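PDB 4QMK: type III secretion system effector protein ExoU from Pseudomonas fluorescens, which probably acts as a patatin-like phospholipase A2 toxin that is injected into host cells and localises to the plasma membrane by binding phosphatidylinositol 4,5-bisphosphate. Local coordinates for residues D139-E151 with I270-G282. Sequence-based numbering, arbitrary orientation.
Sequences DPVTAWLQEASSE and IGRAALISGALPG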
ATOM      1  N   ASP A 139      -3.304 -27.747  -2.204  1.00 62.74           N
ATOM      2  CA  ASP A 139      -2.787 -26.393  -1.953  1.00 63.78           C
ATOM      3  C   ASP A 139      -3.895 -25.366  -1.601  1.00 65.62           C
ATOM      4  O   ASP A 139      -4.764 -25.077  -2.431  1.00 54.74           O
ATOM      5  CB  ASP A 139      -2.025 -25.898  -3.169  1.00 63.56           C
ATOM      6  CG  ASP A 139      -1.765 -24.395  -3.116  1.00 67.52           C
ATOM      7  OD1 ASP A 139      -1.352 -23.916  -2.030  1.00 69.27           O
ATOM      8  OD2 ASP A 139      -1.980 -23.705  -4.153  1.00 56.16           O
ATOM      9  N   PRO A 140      -3.812 -24.747  -0.402  1.00 69.60           N
ATOM     10  CA  PRO A 140      -4.926 -23.900   0.094  1.00 68.42           C
ATOM     11  C   PRO A 140      -5.275 -22.639  -0.722  1.00 66.08           C
ATOM     12  O   PRO A 140      -6.450 -22.383  -0.954  1.00 62.61           O
ATOM     13  CB  PRO A 140      -4.486 -23.521   1.523  1.00 68.37           C
ATOM     14  CG  PRO A 140      -3.333 -24.421   1.847  1.00 70.03           C
ATOM     15  CD  PRO A 140      -2.680 -24.759   0.543  1.00 69.64           C
ATOM     16  N   VAL A 141      -4.274 -21.881  -1.162  1.00 60.62           N
ATOM     17  CA  VAL A 141      -4.530 -20.668  -1.922  1.00 55.02           C
ATOM     18  C   VAL A 141      -5.334 -20.964  -3.173  1.00 52.70           C
ATOM     19  O   VAL A 141      -6.334 -20.313  -3.449  1.00 55.30           O
ATOM     20  CB  VAL A 141      -3.230 -19.936  -2.297  1.00 55.07           C
ATOM     21  CG1 VAL A 141      -3.515 -18.813  -3.300  1.00 53.98           C
ATOM     22  CG2 VAL A 141      -2.575 -19.383  -1.041  1.00 55.73           C
ATOM     23  N   THR A 142      -4.882 -21.931  -3.940  1.00 50.26           N
ATOM     24  CA  THR A 142      -5.606 -22.334  -5.122  1.00 52.44           C
ATOM     25  C   THR A 142      -7.018 -22.723  -4.757  1.00 48.09           C
ATOM     26  O   THR A 142      -7.970 -22.283  -5.376  1.00 53.12           O
ATOM     27  CB  THR A 142      -4.958 -23.575  -5.794  1.00 56.66           C
ATOM     28  OG1 THR A 142      -3.598 -23.287  -6.173  1.00 64.91           O
ATOM     29  CG2 THR A 142      -5.781 -24.015  -7.039  1.00 55.85           C
ATOM     30  N   ALA A 143      -7.136 -23.557  -3.744  1.00 43.81           N
ATOM     31  CA  ALA A 143      -8.409 -24.061  -3.334  1.00 42.50           C
ATOM     32  C   ALA A 143      -9.314 -22.914  -2.991  1.00 42.33           C
ATOM     33  O   ALA A 143     -10.465 -22.875  -3.392  1.00 41.86           O
ATOM     34  CB  ALA A 143      -8.239 -24.979  -2.136  1.00 42.68           C
ATOM     35  N   TRP A 144      -8.797 -21.980  -2.220  1.00 42.34           N
ATOM     36  CA  TRP A 144      -9.592 -20.841  -1.833  1.00 45.29           C
ATOM     37  C   TRP A 144     -10.140 -20.088  -3.043  1.00 47.46           C
ATOM     38  O   TRP A 144     -11.283 -19.602  -3.017  1.00 51.43           O
ATOM     39  CB  TRP A 144      -8.781 -19.894  -0.975  1.00 46.68           C
ATOM     40  CG  TRP A 144      -9.556 -18.724  -0.557  1.00 48.55           C
ATOM     41  CD1 TRP A 144     -10.400 -18.646   0.499  1.00 52.02           C
ATOM     42  CD2 TRP A 144      -9.564 -17.448  -1.180  1.00 45.92           C
ATOM     43  NE1 TRP A 144     -10.952 -17.382   0.580  1.00 51.96           N
ATOM     44  CE2 TRP A 144     -10.449 -16.625  -0.442  1.00 47.91           C
ATOM     45  CE3 TRP A 144      -8.900 -16.914  -2.271  1.00 44.92           C
ATOM     46  CZ2 TRP A 144     -10.687 -15.291  -0.768  1.00 47.26           C
ATOM     47  CZ3 TRP A 144      -9.150 -15.577  -2.615  1.00 49.12           C
ATOM     48  CH2 TRP A 144     -10.042 -14.787  -1.863  1.00 49.49           C
ATOM     49  N   LEU A 145      -9.338 -19.983  -4.091  1.00 44.44           N
ATOM     50  CA  LEU A 145      -9.785 -19.310  -5.260  1.00 47.27           C
ATOM     51  C   LEU A 145     -10.997 -19.947  -5.901  1.00 53.63           C
ATOM     52  O   LEU A 145     -11.869 -19.219  -6.370  1.00 60.69           O
ATOM     53  CB  LEU A 145      -8.655 -19.130  -6.245  1.00 48.10           C
ATOM     54  CG  LEU A 145      -7.779 -17.953  -5.862  1.00 49.80           C
ATOM     55  CD1 LEU A 145      -6.401 -18.101  -6.460  1.00 52.16           C
ATOM     56  CD2 LEU A 145      -8.435 -16.649  -6.296  1.00 52.25           C
ATOM     57  N   GLN A 146     -11.100 -21.275  -5.915  1.00 60.78           N
ATOM     58  CA  GLN A 146     -12.344 -21.884  -6.450  1.00 70.25           C
ATOM     59  C   GLN A 146     -13.552 -21.566  -5.574  1.00 70.32           C
ATOM     60  O   GLN A 146     -14.553 -21.054  -6.070  1.00 75.44           O
ATOM     61  CB  GLN A 146     -12.252 -23.385  -6.655  1.00 76.45           C
ATOM     62  CG  GLN A 146     -11.692 -23.810  -8.011  1.00 88.88           C
ATOM     63  CD  GLN A 146     -10.168 -23.748  -8.072  1.00103.97           C
ATOM     64  OE1 GLN A 146      -9.483 -24.015  -7.078  1.00126.15           O
ATOM     65  NE2 GLN A 146      -9.625 -23.446  -9.252  1.00103.94           N
ATOM     66  N   GLU A 147     -13.437 -21.802  -4.271  1.00 71.38           N
ATOM     67  CA  GLU A 147     -14.569 -21.595  -3.363  1.00 72.36           C
ATOM     68  C   GLU A 147     -15.030 -20.142  -3.255  1.00 63.05           C
ATOM     69  O   GLU A 147     -16.232 -19.873  -3.225  1.00 61.58           O
ATOM     70  CB  GLU A 147     -14.273 -22.138  -1.969  1.00 80.14           C
ATOM     71  CG  GLU A 147     -14.300 -23.667  -1.881  1.00 95.14           C
ATOM     72  CD  GLU A 147     -12.963 -24.327  -2.231  1.00102.83           C
ATOM     73  OE1 GLU A 147     -11.984 -24.090  -1.485  1.00112.47           O
ATOM     74  OE2 GLU A 147     -12.889 -25.118  -3.212  1.00 98.79           O
ATOM     75  N   ALA A 148     -14.090 -19.212  -3.276  1.00 54.51           N
ATOM     76  CA  ALA A 148     -14.393 -17.801  -3.052  1.00 52.25           C
ATOM     77  C   ALA A 148     -14.753 -16.991  -4.294  1.00 54.51           C
ATOM     78  O   ALA A 148     -15.103 -15.798  -4.198  1.00 50.06           O
ATOM     79  CB  ALA A 148     -13.203 -17.161  -2.384  1.00 52.15           C
ATOM     80  N   SER A 149     -14.652 -17.619  -5.456  1.00 54.31           N
ATOM     81  CA  SER A 149     -14.858 -16.921  -6.683  1.00 52.76           C
ATOM     82  C   SER A 149     -16.185 -16.145  -6.757  1.00 55.58           C
ATOM     83  O   SER A 149     -16.195 -15.006  -7.222  1.00 52.28           O
ATOM     84  CB  SER A 149     -14.730 -17.875  -7.864  1.00 53.57           C
ATOM     85  OG  SER A 149     -15.930 -18.588  -8.056  1.00 54.94           O
ATOM     86  N   SER A 150     -17.296 -16.724  -6.321  1.00 56.73           N
ATOM     87  CA  SER A 150     -18.565 -15.983  -6.416  1.00 57.99           C
ATOM     88  C   SER A 150     -18.578 -14.660  -5.626  1.00 57.33           C
ATOM     89  O   SER A 150     -18.935 -13.584  -6.153  1.00 65.54           O
ATOM     90  CB  SER A 150     -19.729 -16.838  -5.966  1.00 63.04           C
ATOM     91  OG  SER A 150     -20.830 -16.008  -5.595  1.00 72.60           O
ATOM     92  N   GLU A 151     -18.260 -14.756  -4.345  1.00 56.58           N
ATOM     93  CA  GLU A 151     -18.152 -13.595  -3.473  1.00 59.01           C
ATOM     94  C   GLU A 151     -17.266 -12.497  -4.116  1.00 59.60           C
ATOM     95  O   GLU A 151     -17.641 -11.316  -4.181  1.00 60.80           O
ATOM     96  CB  GLU A 151     -17.551 -14.029  -2.127  1.00 65.51           C
ATOM     97  CG  GLU A 151     -18.475 -14.798  -1.152  1.00 71.91           C
ATOM     98  CD  GLU A 151     -18.698 -16.285  -1.470  1.00 73.11           C
ATOM     99  OE1 GLU A 151     -17.818 -16.911  -2.097  1.00 80.86           O
ATOM    100  OE2 GLU A 151     -19.755 -16.846  -1.060  1.00 71.60           O
ATOM    101  N   ILE A 270       6.204 -11.666  -6.787  1.00 31.36           N
ATOM    102  CA  ILE A 270       5.936 -12.200  -8.129  1.00 30.91           C
ATOM    103  C   ILE A 270       5.577 -13.666  -8.131  1.00 32.04           C
ATOM    104  O   ILE A 270       4.802 -14.122  -8.977  1.00 31.85           O
ATOM    105  CB  ILE A 270       7.062 -11.890  -9.122  1.00 31.08           C
ATOM    106  CG1 ILE A 270       8.359 -12.595  -8.774  1.00 32.11           C
ATOM    107  CG2 ILE A 270       7.351 -10.383  -9.121  1.00 36.68           C
ATOM    108  CD1 ILE A 270       9.480 -12.275  -9.756  1.00 30.92           C
ATOM    109  N   GLY A 271       6.121 -14.410  -7.174  1.00 34.39           N
ATOM    110  CA  GLY A 271       5.854 -15.846  -7.078  1.00 34.09           C
ATOM    111  C   GLY A 271       4.406 -16.098  -6.771  1.00 33.19           C
ATOM    112  O   GLY A 271       3.733 -16.898  -7.436  1.00 31.26           O
ATOM    113  N   ARG A 272       3.928 -15.365  -5.787  1.00 33.36           N
ATOM    114  CA  ARG A 272       2.542 -15.441  -5.365  1.00 34.16           C
ATOM    115  C   ARG A 272       1.633 -15.037  -6.548  1.00 35.99           C
ATOM    116  O   ARG A 272       0.619 -15.704  -6.800  1.00 38.27           O
ATOM    117  CB  ARG A 272       2.371 -14.565  -4.110  1.00 36.39           C
ATOM    118  CG  ARG A 272       0.987 -14.457  -3.471  1.00 41.21           C
ATOM    119  CD  ARG A 272       0.227 -15.768  -3.368  1.00 42.78           C
ATOM    120  NE  ARG A 272       0.838 -16.707  -2.445  1.00 48.64           N
ATOM    121  CZ  ARG A 272       0.568 -16.804  -1.147  1.00 48.91           C
ATOM    122  NH1 ARG A 272      -0.308 -16.016  -0.550  1.00 48.44           N
ATOM    123  NH2 ARG A 272       1.206 -17.715  -0.447  1.00 53.13           N
ATOM    124  N   ALA A 273       2.021 -13.988  -7.297  1.00 35.69           N
ATOM    125  CA  ALA A 273       1.258 -13.516  -8.444  1.00 33.50           C
ATOM    126  C   ALA A 273       1.107 -14.591  -9.478  1.00 33.75           C
ATOM    127  O   ALA A 273       0.044 -14.717 -10.111  1.00 29.69           O
ATOM    128  CB  ALA A 273       1.963 -12.349  -9.102  1.00 34.77           C
ATOM    129  N   ALA A 274       2.210 -15.303  -9.707  1.00 30.06           N
ATOM    130  CA  ALA A 274       2.272 -16.361 -10.703  1.00 29.17           C
ATOM    131  C   ALA A 274       1.460 -17.574 -10.282  1.00 31.33           C
ATOM    132  O   ALA A 274       0.873 -18.257 -11.119  1.00 32.13           O
ATOM    133  CB  ALA A 274       3.721 -16.783 -10.921  1.00 31.36           C
ATOM    134  N   LEU A 275       1.449 -17.867  -8.989  1.00 32.51           N
ATOM    135  CA  LEU A 275       0.674 -18.969  -8.502  1.00 35.31           C
ATOM    136  C   LEU A 275      -0.805 -18.673  -8.743  1.00 35.53           C
ATOM    137  O   LEU A 275      -1.560 -19.553  -9.184  1.00 34.57           O
ATOM    138  CB  LEU A 275       0.926 -19.167  -7.011  1.00 38.41           C
ATOM    139  CG  LEU A 275       0.029 -20.175  -6.278  1.00 41.34           C
ATOM    140  CD1 LEU A 275       0.415 -21.604  -6.651  1.00 44.15           C
ATOM    141  CD2 LEU A 275       0.217 -19.976  -4.780  1.00 45.46           C
ATOM    142  N   ILE A 276      -1.206 -17.441  -8.400  1.00 34.44           N
ATOM    143  CA  ILE A 276      -2.603 -17.006  -8.504  1.00 36.74           C
ATOM    144  C   ILE A 276      -2.988 -17.099  -9.962  1.00 33.22           C
ATOM    145  O   ILE A 276      -4.043 -17.633 -10.342  1.00 29.84           O
ATOM    146  CB  ILE A 276      -2.779 -15.516  -8.134  1.00 40.07           C
ATOM    147  CG1 ILE A 276      -2.149 -15.183  -6.782  1.00 39.91           C
ATOM    148  CG2 ILE A 276      -4.256 -15.107  -8.223  1.00 42.45           C
ATOM    149  CD1 ILE A 276      -3.073 -15.147  -5.629  1.00 41.67           C
ATOM    150  N   SER A 277      -2.103 -16.577 -10.777  1.00 29.01           N
ATOM    151  CA  SER A 277      -2.351 -16.537 -12.175  1.00 31.01           C
ATOM    152  C   SER A 277      -2.651 -17.895 -12.704  1.00 30.66           C
ATOM    153  O   SER A 277      -3.599 -18.084 -13.426  1.00 30.92           O
ATOM    154  CB  SER A 277      -1.152 -15.937 -12.877  1.00 33.57           C
ATOM    155  OG  SER A 277      -1.308 -16.015 -14.260  1.00 42.93           O
ATOM    156  N   GLY A 278      -1.846 -18.868 -12.320  1.00 35.43           N
ATOM    157  CA  GLY A 278      -2.017 -20.207 -12.822  1.00 33.40           C
ATOM    158  C   GLY A 278      -3.239 -20.944 -12.301  1.00 34.88           C
ATOM    159  O   GLY A 278      -3.694 -21.870 -12.924  1.00 35.76           O
ATOM    160  N   ALA A 279      -3.766 -20.539 -11.158  1.00 34.47           N
ATOM    161  CA  ALA A 279      -4.887 -21.228 -10.553  1.00 35.85           C
ATOM    162  C   ALA A 279      -6.191 -20.570 -10.736  1.00 39.75           C
ATOM    163  O   ALA A 279      -7.083 -20.828  -9.935  1.00 44.59           O
ATOM    164  CB  ALA A 279      -4.692 -21.246  -9.069  1.00 37.05           C
ATOM    165  N   LEU A 280      -6.341 -19.625 -11.650  1.00 45.10           N
ATOM    166  CA  LEU A 280      -7.660 -18.929 -11.686  1.00 46.84           C
ATOM    167  C   LEU A 280      -8.885 -19.872 -11.889  1.00 50.08           C
ATOM    168  O   LEU A 280      -8.813 -20.865 -12.628  1.00 54.18           O
ATOM    169  CB  LEU A 280      -7.624 -17.779 -12.660  1.00 41.39           C
ATOM    170  CG  LEU A 280      -6.661 -16.760 -12.116  1.00 36.50           C
ATOM    171  CD1 LEU A 280      -6.183 -15.853 -13.194  1.00 37.86           C
ATOM    172  CD2 LEU A 280      -7.342 -15.977 -11.046  1.00 38.63           C
ATOM    173  N   PRO A 281      -9.984 -19.600 -11.154  1.00 50.12           N
ATOM    174  CA  PRO A 281     -11.163 -20.440 -11.225  1.00 49.15           C
ATOM    175  C   PRO A 281     -11.810 -20.414 -12.595  1.00 45.93           C
ATOM    176  O   PRO A 281     -11.914 -19.333 -13.202  1.00 45.94           O
ATOM    177  CB  PRO A 281     -12.121 -19.775 -10.218  1.00 48.92           C
ATOM    178  CG  PRO A 281     -11.720 -18.344 -10.191  1.00 44.18           C
ATOM    179  CD  PRO A 281     -10.231 -18.409 -10.311  1.00 48.68           C
ATOM    180  N   GLY A 282     -12.139 -21.596 -13.099  1.00 43.74           N
ATOM    181  CA  GLY A 282     -13.015 -21.765 -14.247  1.00 41.53           C
ATOM    182  C   GLY A 282     -14.370 -21.840 -13.587  1.00 43.54           C
ATOM    183  O   GLY A 282     -15.401 -21.576 -14.197  1.00 52.67           O
TER
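Thr142 packs on Ala279, just past the end of helix 270-278 in the patatin-like phospholipase domain, with Thr142 CG2 3.6 Å from Ala279 CB. No hydrogen bond crosses between 139-151 and 270-282; the contact is largely apolar. Helices 140-151 and 270-278 cross at -46°, their axes 9.9 Å apart at closest, and the chain leaving the second helix at Ala279 runs on alongside the first, as far as Pro281. There Pro281 lays the CB-CG side of its ring against Ser149, CG lying 3.8 Å from Ser149 CB. Leu145 CD1 reaches Ile276 CG2 at 4.1 Å, the side chains crossing at about a right angle. Val141 splits its branches: CG1, anti to the backbone N (chi1 170°), packs on Leu275 CD2, while CG2 sits over one face of the Arg272 guanidinium, offset toward its rim. That guanidinium is held by a salt bridge to Glu185 and a hydrogen bond to Leu174 O, so Val141 covers a charge already paired. Helix 140-157 also meets the second subunit, where Trp144 NE1 hydrogen-bonds to Ser158 OG of that chain. At the helix start, Thr142 OG1 donates to Asp139 OD2 at 2.6 Å, meeting the carboxylate on its anti side, 22° out of plane.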